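PDB 2Z73: rhodopsin from Todarodes pacificus, which detects light through 11-cis retinal, whose isomerization to the all-trans form activates G-protein signaling to phospholipase C in vision at low light intensity. Local coordinates for residues V267-L272 and A308-M313; I39-C44 and P90-S95; V164-G169 and F205-F210. All blocks are in the same frame, centred on the assembly; numbering follows the deposited sequence.

Contact 1. Residues V267-L272 and A308-M313; sequences VSQFLL and AIHNPM. With TWT (docosane), chain G.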
loop_
_atom_site.group_PDB
_atom_site.type_symbol
_atom_site.label_atom_id
_atom_site.label_comp_id
_atom_site.label_asym_id
_atom_site.label_seq_id
_atom_site.Cartn_x
_atom_site.Cartn_y
_atom_site.Cartn_z
ATOM N N VAL A 267 -6.998 -1.147 -0.386
ATOM C CA VAL A 267 -6.627 -1.904 -1.579
ATOM C C VAL A 267 -7.109 -1.097 -2.791
ATOM O O VAL A 267 -6.380 -0.913 -3.764
ATOM C CB VAL A 267 -7.277 -3.301 -1.590
ATOM C CG1 VAL A 267 -7.229 -3.905 -2.985
ATOM C CG2 VAL A 267 -6.539 -4.213 -0.647
ATOM N N SER A 268 -8.337 -0.606 -2.716
ATOM C CA SER A 268 -8.902 0.175 -3.810
ATOM C C SER A 268 -8.038 1.391 -4.041
ATOM O O SER A 268 -7.831 1.813 -5.176
ATOM C CB SER A 268 -10.317 0.632 -3.464
ATOM O OG SER A 268 -11.039 -0.412 -2.826
ATOM N N GLN A 269 -7.540 1.952 -2.947
ATOM C CA GLN A 269 -6.692 3.135 -3.003
ATOM C C GLN A 269 -5.421 2.817 -3.794
ATOM O O GLN A 269 -5.031 3.552 -4.713
ATOM C CB GLN A 269 -6.359 3.585 -1.576
ATOM C CG GLN A 269 -5.340 4.691 -1.487
ATOM C CD GLN A 269 -3.923 4.166 -1.443
ATOM O OE1 GLN A 269 -3.483 3.612 -0.439
ATOM N NE2 GLN A 269 -3.202 4.335 -2.535
ATOM N N PHE A 270 -4.797 1.697 -3.445
ATOM C CA PHE A 270 -3.578 1.258 -4.102
ATOM C C PHE A 270 -3.791 1.104 -5.599
ATOM O O PHE A 270 -3.063 1.691 -6.402
ATOM C CB PHE A 270 -3.120 -0.069 -3.494
ATOM C CG PHE A 270 -1.804 -0.546 -4.018
ATOM C CD1 PHE A 270 -1.721 -1.216 -5.241
ATOM C CD2 PHE A 270 -0.631 -0.272 -3.325
ATOM C CE1 PHE A 270 -0.486 -1.601 -5.766
ATOM C CE2 PHE A 270 0.604 -0.651 -3.839
ATOM C CZ PHE A 270 0.679 -1.315 -5.063
ATOM N N LEU A 271 -4.785 0.300 -5.967
ATOM C CA LEU A 271 -5.103 0.060 -7.375
ATOM C C LEU A 271 -5.381 1.356 -8.138
ATOM O O LEU A 271 -4.771 1.615 -9.181
ATOM C CB LEU A 271 -6.310 -0.872 -7.485
ATOM C CG LEU A 271 -6.069 -2.223 -6.812
ATOM C CD1 LEU A 271 -7.326 -3.062 -6.859
ATOM C CD2 LEU A 271 -4.907 -2.931 -7.498
ATOM N N LEU A 272 -6.298 2.169 -7.623
ATOM C CA LEU A 272 -6.630 3.436 -8.264
ATOM C C LEU A 272 -5.402 4.313 -8.405
ATOM O O LEU A 272 -5.304 5.104 -9.337
ATOM C CB LEU A 272 -7.680 4.199 -7.449
ATOM C CG LEU A 272 -9.107 3.669 -7.484
ATOM C CD1 LEU A 272 -9.939 4.416 -6.462
ATOM C CD2 LEU A 272 -9.681 3.834 -8.883
ATOM N N ALA A 308 1.403 5.793 -1.138
ATOM C CA ALA A 308 1.956 5.418 0.157
ATOM C C ALA A 308 1.635 6.362 1.321
ATOM O O ALA A 308 2.125 6.157 2.430
ATOM C CB ALA A 308 3.471 5.230 0.041
ATOM N N ILE A 309 0.816 7.382 1.086
ATOM C CA ILE A 309 0.481 8.314 2.157
ATOM C C ILE A 309 -1.006 8.294 2.478
ATOM O O ILE A 309 -1.501 9.195 3.162
ATOM C CB ILE A 309 0.783 9.764 1.776
ATOM C CG1 ILE A 309 -0.295 10.247 0.798
ATOM C CG2 ILE A 309 2.194 9.872 1.195
ATOM C CD1 ILE A 309 -0.396 11.733 0.646
ATOM N N HIS A 310 -1.725 7.284 2.006
ATOM C CA HIS A 310 -3.157 7.271 2.231
ATOM C C HIS A 310 -3.717 6.417 3.351
ATOM O O HIS A 310 -4.603 6.860 4.061
ATOM C CB HIS A 310 -3.867 6.943 0.921
ATOM C CG HIS A 310 -3.772 8.034 -0.099
ATOM N ND1 HIS A 310 -3.505 7.792 -1.430
ATOM C CD2 HIS A 310 -3.902 9.377 0.020
ATOM C CE1 HIS A 310 -3.473 8.938 -2.085
ATOM N NE2 HIS A 310 -3.711 9.915 -1.229
ATOM N N ASN A 311 -3.210 5.208 3.523
ATOM C CA ASN A 311 -3.730 4.334 4.558
ATOM C C ASN A 311 -3.869 5.000 5.922
ATOM O O ASN A 311 -4.919 4.916 6.544
ATOM C CB ASN A 311 -2.863 3.075 4.677
ATOM C CG ASN A 311 -2.749 2.324 3.368
ATOM O OD1 ASN A 311 -3.460 2.627 2.410
ATOM N ND2 ASN A 311 -1.854 1.343 3.317
ATOM N N PRO A 312 -2.808 5.661 6.413
ATOM C CA PRO A 312 -2.927 6.307 7.720
ATOM C C PRO A 312 -4.150 7.230 7.820
ATOM O O PRO A 312 -4.898 7.185 8.807
ATOM C CB PRO A 312 -1.606 7.055 7.852
ATOM C CG PRO A 312 -0.657 6.128 7.153
ATOM C CD PRO A 312 -1.435 5.787 5.897
ATOM N N MET A 313 -4.366 8.059 6.807
ATOM C CA MET A 313 -5.515 8.946 6.838
ATOM C C MET A 313 -6.815 8.133 6.757
ATOM O O MET A 313 -7.810 8.466 7.402
ATOM C CB MET A 313 -5.435 9.960 5.696
ATOM C CG MET A 313 -4.122 10.733 5.683
ATOM S SD MET A 313 -4.066 12.162 4.576
ATOM C CE MET A 313 -3.548 11.403 3.025
HETATM C C1 TWT G . -2.960 9.278 10.841
HETATM C C2 TWT G . -3.118 10.725 10.435
HETATM C C3 TWT G . -1.884 11.129 9.651
HETATM C C4 TWT G . -1.935 12.591 9.193
HETATM C C5 TWT G . -0.633 12.819 8.424
HETATM C C6 TWT G . 0.049 14.126 8.796
HETATM C C7 TWT G . 1.416 13.765 9.409
HETATM C C8 TWT G . 1.642 14.620 10.647
HETATM C C9 TWT G . 2.960 15.414 10.584
HETATM C C10 TWT G . 2.552 16.778 10.052
HETATM C C11 TWT G . 2.486 17.927 11.059
HETATM C C12 TWT G . 2.601 19.100 10.107
HETATM C C13 TWT G . 2.581 20.520 10.657
HETATM C C14 TWT G . 3.364 21.178 9.532
HETATM C C15 TWT G . 4.004 22.537 9.746
HETATM C C16 TWT G . 4.546 22.764 8.337
HETATM C C17 TWT G . 4.644 24.169 7.863
HETATM C C18 TWT G . 5.964 24.129 7.092
HETATM C C19 TWT G . 6.369 25.449 6.459
HETATM C C20 TWT G . 7.698 25.160 5.756
HETATM C C21 TWT G . 8.236 26.402 5.068
HETATM C C22 TWT G . 9.555 26.035 4.394
#

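Contact 2. Residues I39-C44 and P90-S95; sequences IFIGIC and PLMTIS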
loop_
_atom_site.group_PDB
_atom_site.type_symbol
_atom_site.label_atom_id
_atom_site.label_comp_id
_atom_site.label_asym_id
_atom_site.label_seq_id
_atom_site.Cartn_x
_atom_site.Cartn_y
_atom_site.Cartn_z
ATOM N N ILE A 39 7.735 20.267 -4.696
ATOM C CA ILE A 39 6.914 20.611 -3.551
ATOM C C ILE A 39 5.922 19.492 -3.319
ATOM O O ILE A 39 5.688 19.071 -2.192
ATOM C CB ILE A 39 6.154 21.922 -3.791
ATOM C CG1 ILE A 39 7.150 23.086 -3.802
ATOM C CG2 ILE A 39 5.055 22.095 -2.742
ATOM C CD1 ILE A 39 6.559 24.415 -4.215
ATOM N N PHE A 40 5.345 19.002 -4.403
ATOM C CA PHE A 40 4.358 17.940 -4.310
ATOM C C PHE A 40 4.892 16.700 -3.598
ATOM O O PHE A 40 4.381 16.308 -2.537
ATOM C CB PHE A 40 3.870 17.537 -5.702
ATOM C CG PHE A 40 2.821 16.476 -5.673
ATOM C CD1 PHE A 40 1.499 16.811 -5.434
ATOM C CD2 PHE A 40 3.166 15.139 -5.824
ATOM C CE1 PHE A 40 0.531 15.826 -5.341
ATOM C CE2 PHE A 40 2.209 14.145 -5.733
ATOM C CZ PHE A 40 0.887 14.487 -5.490
ATOM N N ILE A 41 5.914 16.082 -4.191
ATOM C CA ILE A 41 6.492 14.870 -3.624
ATOM C C ILE A 41 7.069 15.093 -2.222
ATOM O O ILE A 41 7.089 14.174 -1.406
ATOM C CB ILE A 41 7.567 14.282 -4.566
ATOM C CG1 ILE A 41 7.745 12.794 -4.272
ATOM C CG2 ILE A 41 8.873 15.021 -4.406
ATOM C CD1 ILE A 41 6.434 11.978 -4.375
ATOM N N GLY A 42 7.520 16.320 -1.955
ATOM C CA GLY A 42 8.056 16.656 -0.651
ATOM C C GLY A 42 6.960 16.569 0.394
ATOM O O GLY A 42 7.181 16.121 1.524
ATOM N N ILE A 43 5.758 16.984 0.016
ATOM C CA ILE A 43 4.626 16.938 0.924
ATOM C C ILE A 43 4.134 15.494 1.089
ATOM O O ILE A 43 3.459 15.172 2.064
ATOM C CB ILE A 43 3.489 17.877 0.427
ATOM C CG1 ILE A 43 3.969 19.327 0.525
ATOM C CG2 ILE A 43 2.213 17.671 1.247
ATOM C CD1 ILE A 43 2.886 20.387 0.299
ATOM N N CYS A 44 4.469 14.616 0.149
ATOM C CA CYS A 44 4.079 13.220 0.301
ATOM C C CYS A 44 5.071 12.634 1.294
ATOM O O CYS A 44 4.753 11.721 2.054
ATOM C CB CYS A 44 4.155 12.461 -1.033
ATOM S SG CYS A 44 2.835 12.868 -2.214
ATOM N N PRO A 90 15.144 13.675 0.210
ATOM C CA PRO A 90 15.604 14.721 -0.705
ATOM C C PRO A 90 15.928 14.301 -2.144
ATOM O O PRO A 90 16.135 15.156 -3.003
ATOM C CB PRO A 90 16.857 15.218 -0.012
ATOM C CG PRO A 90 17.486 13.918 0.377
ATOM C CD PRO A 90 16.293 13.124 0.954
ATOM N N LEU A 91 15.995 13.002 -2.413
ATOM C CA LEU A 91 16.351 12.543 -3.751
ATOM C C LEU A 91 15.544 13.154 -4.908
ATOM O O LEU A 91 16.124 13.598 -5.904
ATOM C CB LEU A 91 16.304 11.008 -3.802
ATOM C CG LEU A 91 17.321 10.310 -2.877
ATOM C CD1 LEU A 91 17.159 8.800 -2.913
ATOM C CD2 LEU A 91 18.721 10.700 -3.288
ATOM N N MET A 92 14.218 13.196 -4.801
ATOM C CA MET A 92 13.445 13.766 -5.899
ATOM C C MET A 92 13.255 15.262 -5.734
ATOM O O MET A 92 13.583 16.042 -6.627
ATOM C CB MET A 92 12.080 13.087 -6.037
ATOM C CG MET A 92 11.369 13.471 -7.338
ATOM S SD MET A 92 9.729 12.742 -7.618
ATOM C CE MET A 92 9.301 13.537 -9.116
ATOM N N THR A 93 12.727 15.663 -4.587
ATOM C CA THR A 93 12.488 17.066 -4.315
ATOM C C THR A 93 13.690 17.937 -4.658
ATOM O O THR A 93 13.541 18.949 -5.340
ATOM C CB THR A 93 12.102 17.270 -2.845
ATOM O OG1 THR A 93 10.963 16.455 -2.555
ATOM C CG2 THR A 93 11.768 18.741 -2.558
ATOM N N ILE A 94 14.876 17.551 -4.192
ATOM C CA ILE A 94 16.076 18.334 -4.473
ATOM C C ILE A 94 16.376 18.303 -5.969
ATOM O O ILE A 94 16.769 19.311 -6.545
ATOM C CB ILE A 94 17.293 17.810 -3.668
ATOM C CG1 ILE A 94 17.110 18.146 -2.189
ATOM C CG2 ILE A 94 18.589 18.433 -4.169
ATOM C CD1 ILE A 94 16.988 19.619 -1.907
ATOM N N SER A 95 16.173 17.145 -6.592
ATOM C CA SER A 95 16.415 17.000 -8.015
ATOM C C SER A 95 15.538 17.948 -8.807
ATOM O O SER A 95 15.996 18.586 -9.757
ATOM C CB SER A 95 16.149 15.567 -8.464
ATOM O OG SER A 95 17.267 14.756 -8.178
#

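Contact 3. Residues V164-G169 and F205-F210; sequences VLWAIG and FILGFF. With RET (retinal), chain D.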
loop_
_atom_site.group_PDB
_atom_site.type_symbol
_atom_site.label_atom_id
_atom_site.label_comp_id
_atom_site.label_asym_id
_atom_site.label_seq_id
_atom_site.Cartn_x
_atom_site.Cartn_y
_atom_site.Cartn_z
ATOM N N VAL A 164 11.329 -8.352 -2.538
ATOM C CA VAL A 164 12.688 -8.143 -2.985
ATOM C C VAL A 164 12.909 -8.880 -4.297
ATOM O O VAL A 164 13.474 -8.323 -5.243
ATOM C CB VAL A 164 13.701 -8.647 -1.947
ATOM C CG1 VAL A 164 15.122 -8.319 -2.398
ATOM C CG2 VAL A 164 13.399 -8.018 -0.604
ATOM N N LEU A 165 12.442 -10.126 -4.352
ATOM C CA LEU A 165 12.592 -10.965 -5.534
ATOM C C LEU A 165 12.149 -10.351 -6.857
ATOM O O LEU A 165 12.878 -10.399 -7.852
ATOM C CB LEU A 165 11.842 -12.281 -5.337
ATOM C CG LEU A 165 11.747 -13.174 -6.577
ATOM C CD1 LEU A 165 13.145 -13.531 -7.081
ATOM C CD2 LEU A 165 10.966 -14.417 -6.226
ATOM N N TRP A 166 10.954 -9.778 -6.883
ATOM C CA TRP A 166 10.446 -9.205 -8.117
ATOM C C TRP A 166 10.886 -7.782 -8.402
ATOM O O TRP A 166 10.540 -7.222 -9.440
ATOM C CB TRP A 166 8.919 -9.307 -8.139
ATOM C CG TRP A 166 8.472 -10.724 -8.042
ATOM C CD1 TRP A 166 7.618 -11.251 -7.122
ATOM C CD2 TRP A 166 8.927 -11.819 -8.845
ATOM N NE1 TRP A 166 7.516 -12.611 -7.294
ATOM C CE2 TRP A 166 8.310 -12.986 -8.345
ATOM C CE3 TRP A 166 9.801 -11.929 -9.937
ATOM C CZ2 TRP A 166 8.537 -14.255 -8.901
ATOM C CZ3 TRP A 166 10.028 -13.192 -10.493
ATOM C CH2 TRP A 166 9.397 -14.337 -9.970
ATOM N N ALA A 167 11.661 -7.199 -7.495
ATOM C CA ALA A 167 12.132 -5.838 -7.694
ATOM C C ALA A 167 13.636 -5.790 -7.897
ATOM O O ALA A 167 14.167 -4.799 -8.402
ATOM C CB ALA A 167 11.747 -4.972 -6.507
ATOM N N ILE A 168 14.322 -6.867 -7.534
ATOM C CA ILE A 168 15.771 -6.883 -7.656
ATOM C C ILE A 168 16.313 -7.214 -9.043
ATOM O O ILE A 168 17.510 -7.052 -9.298
ATOM C CB ILE A 168 16.397 -7.839 -6.618
ATOM C CG1 ILE A 168 17.845 -7.425 -6.358
ATOM C CG2 ILE A 168 16.303 -9.285 -7.096
ATOM C CD1 ILE A 168 18.397 -7.939 -5.038
ATOM N N GLY A 169 15.440 -7.660 -9.941
ATOM C CA GLY A 169 15.877 -8.003 -11.280
ATOM C C GLY A 169 16.796 -6.961 -11.886
ATOM O O GLY A 169 17.967 -7.238 -12.136
ATOM N N PHE A 205 4.702 -7.078 -13.572
ATOM C CA PHE A 205 3.259 -6.964 -13.695
ATOM C C PHE A 205 2.492 -8.207 -13.264
ATOM O O PHE A 205 1.515 -8.124 -12.529
ATOM C CB PHE A 205 2.905 -6.631 -15.138
ATOM C CG PHE A 205 2.938 -5.165 -15.443
ATOM C CD1 PHE A 205 1.804 -4.385 -15.271
ATOM C CD2 PHE A 205 4.099 -4.559 -15.877
ATOM C CE1 PHE A 205 1.829 -3.023 -15.527
ATOM C CE2 PHE A 205 4.131 -3.202 -16.134
ATOM C CZ PHE A 205 2.989 -2.431 -15.958
ATOM N N ILE A 206 2.932 -9.369 -13.723
ATOM C CA ILE A 206 2.241 -10.607 -13.389
ATOM C C ILE A 206 2.550 -11.120 -11.981
ATOM O O ILE A 206 1.635 -11.360 -11.195
ATOM C CB ILE A 206 2.554 -11.685 -14.452
ATOM C CG1 ILE A 206 2.109 -11.166 -15.820
ATOM C CG2 ILE A 206 1.811 -12.966 -14.144
ATOM C CD1 ILE A 206 2.696 -11.908 -16.997
ATOM N N LEU A 207 3.828 -11.276 -11.652
ATOM C CA LEU A 207 4.189 -11.770 -10.325
ATOM C C LEU A 207 4.047 -10.721 -9.224
ATOM O O LEU A 207 3.491 -10.988 -8.163
ATOM C CB LEU A 207 5.618 -12.316 -10.320
ATOM C CG LEU A 207 5.871 -13.627 -11.071
ATOM C CD1 LEU A 207 4.848 -14.671 -10.633
ATOM C CD2 LEU A 207 5.787 -13.390 -12.569
ATOM N N GLY A 208 4.550 -9.524 -9.479
ATOM C CA GLY A 208 4.472 -8.478 -8.483
ATOM C C GLY A 208 3.106 -7.851 -8.296
ATOM O O GLY A 208 2.693 -7.590 -7.168
ATOM N N PHE A 209 2.395 -7.614 -9.392
ATOM C CA PHE A 209 1.087 -6.974 -9.330
ATOM C C PHE A 209 -0.115 -7.924 -9.390
ATOM O O PHE A 209 -0.809 -8.112 -8.386
ATOM C CB PHE A 209 1.008 -5.928 -10.443
ATOM C CG PHE A 209 -0.166 -4.995 -10.331
ATOM C CD1 PHE A 209 -0.658 -4.612 -9.085
ATOM C CD2 PHE A 209 -0.747 -4.454 -11.474
ATOM C CE1 PHE A 209 -1.710 -3.701 -8.986
ATOM C CE2 PHE A 209 -1.797 -3.545 -11.382
ATOM C CZ PHE A 209 -2.278 -3.168 -10.136
ATOM N N PHE A 210 -0.370 -8.522 -10.551
ATOM C CA PHE A 210 -1.507 -9.431 -10.696
ATOM C C PHE A 210 -1.548 -10.514 -9.625
ATOM O O PHE A 210 -2.616 -10.896 -9.154
ATOM C CB PHE A 210 -1.494 -10.094 -12.079
ATOM C CG PHE A 210 -1.525 -9.116 -13.222
ATOM C CD1 PHE A 210 -2.352 -7.997 -13.174
ATOM C CD2 PHE A 210 -0.749 -9.326 -14.358
ATOM C CE1 PHE A 210 -2.407 -7.103 -14.238
ATOM C CE2 PHE A 210 -0.799 -8.438 -15.429
ATOM C CZ PHE A 210 -1.632 -7.324 -15.366
HETATM C C1 RET D . 3.688 -2.013 -11.670
HETATM C C2 RET D . 2.138 -2.145 -11.643
HETATM C C3 RET D . 1.441 -1.478 -10.469
HETATM C C4 RET D . 2.049 -1.875 -9.113
HETATM C C5 RET D . 3.576 -1.783 -9.096
HETATM C C6 RET D . 4.337 -1.839 -10.237
HETATM C C7 RET D . 5.855 -1.732 -10.209
HETATM C C8 RET D . 6.568 -0.555 -9.930
HETATM C C9 RET D . 8.006 -0.284 -9.791
HETATM C C10 RET D . 8.270 0.995 -9.491
HETATM C C11 RET D . 9.517 1.671 -9.206
HETATM C C12 RET D . 9.708 2.992 -8.907
HETATM C C13 RET D . 8.823 4.220 -8.880
HETATM C C14 RET D . 9.323 5.413 -8.436
HETATM C C15 RET D . 8.537 6.652 -8.396
HETATM C C16 RET D . 4.280 -3.229 -12.382
HETATM C C17 RET D . 3.987 -0.792 -12.600
HETATM C C18 RET D . 4.064 -1.623 -7.680
HETATM C C19 RET D . 9.022 -1.398 -9.941
HETATM C C20 RET D . 7.371 4.043 -9.375
#

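Contact 1. Residues V267-L272 and A308-M313
Gln269 of transmembrane helix 6 packs against His310 and Asn311 of transmembrane helix 7 in a small, partly buried helix-helix contact near the centre of the receptor bundle. Asn311 and Pro312 begin the NPxxY motif of rhodopsin-family receptors. The two segments bury 140 Å² between them, and Gln269 carries all the side-chain contacts on its side. Its CG lies anti to the backbone N (chi1 172°). The chain then bends at chi2, which brings the amide against the histidine. Gln269 CG sits 3.6 Å from His310 ND1 in an oblique approach. Gln269 CD lies at the edge of the imidazole, in its plane, and is also 3.6 Å from His310 CB. The amide and ring planes are turned 64° apart, so the groups do not stack. Ile309 CG1 covers one face of the His310 ring, 3.7 Å above its plane and offset toward the rim. The Gln269 amide also reaches Asn311, and the two amide planes there stand 47° apart. Asn311 packs in addition on Leu76 and Asp80 of helix 70-87, while Ala308 O accepts a hydrogen bond from Asn52 ND2. On the lipid side, Pro312 O is 3.5 Å from C1 of the bound docosane. The chemistry between helices 6 and 7 is therefore mainly polar here: two amides and an imidazole gather over a small buried area, inside a bundle that is otherwise largely apolar.

Contact 2. Residues I39-C44 and P90-S95
Ile41 and Gly42 meet Met92 and Thr93 in antiparallel packing of transmembrane helices 1 and 2 of the seven-helix bundle, toward the extracellular side. The short axes come within 8.4 Å, and their directions lie 156° apart. The tight part centres on Thr93. Its OG1 lies anti to the carbonyl carbon (chi1 -56°), which turns the hydroxyl rather than the methyl toward helix 1. Ile41 CG2 approaches that oxygen to 3.1 Å, a close van der Waals contact. Gly42 CA lies 3.5 Å from the same atom. With no side chain on Gly42, the backbones come close, and the CA atoms of Gly42 and Thr93 are 5.8 Å apart. Thr93 OG1 is within weak hydrogen-bonding reach of both Gly88 O and, on helix 1, Gly38 O; its one proton is shared or alternates between them. Beside this, Met92 reaches out with its chain fully extended and crosses Ile41 at about a right angle. Its SD touches Ile41 CG1 at 3.9 Å. Met92 also packs on Met302 and Tyr111, and its side chain is about 6 Å from the retinal. Ile41 touches Lys305, the residue that carries the chromophore. The other side of helix 1 is looser. Ile39 and Ile43 point away from helix 2 and lie on the surface, where they probably face lipid. On helix 2, the segment follows a break in the helix, with a cis peptide bond before Pro90. One turn on, Ser95 OG donates a 2.8 Å hydrogen bond to Leu91 O, at a C=O...OG angle of 175°.

Contact 3. Residues V164-G169 and F205-F210
The interface of transmembrane helices 4 and 5, beside the retinal pocket, is made here by a CH-pi contact of Leu207 on the face of Trp166. Leu207 CB stands over the indole, 3.5 Å from the centroid of the five-membered ring of Trp166 and 16° off its normal. Leu207 CG continues over the six-membered ring, 3.5 Å from Trp166 CZ2. Leu165 CG covers the opposite face, 3.8 Å above the plane, and the indole is held as a flat layer between two leucines. Trp166 CG sits beside the backbone N (chi1 -59°), which swings the indole toward helix 5. Gly208 lets the helices close, with its CA 6.0 Å from that of Trp166. Other residues of helix 5 turn to the chromophore. Phe205 lays one ring face under the retinal methyl C16, which sits 3.6 Å above the plane. Phe209 does the same for ring atom C3, at 3.7 Å. The helix has a wider, pi-type turn here, in which Phe210 N bonds to Phe205 O at 2.8 Å. Helix 5 thus serves two sides at once. Its Phe205 and Phe209 line the ionone-ring end of the retinal pocket, within the seven-helix fold of an opsin.

How the contacts relate
From the N terminus, contact 2 comes first, joining helices 1 and 2 across the turn at the first cytoplasmic loop. Contact 3 follows and closes the second extracellular loop, with its two-stranded sheet, between helices 4 and 5. Contact 1 comes last and pairs helices 6 and 7 across the third extracellular loop. The three are in series: none nests in another and none crosses. Contact 1 joins the others in space. Ile309 CG2 packs 3.3 Å from Cys44 O of contact 2, and Leu271 CD2 lies 3.6 Å from Phe209 CE1 of contact 3. Contacts 2 and 3 do not touch, their nearest atoms being about 15 Å apart.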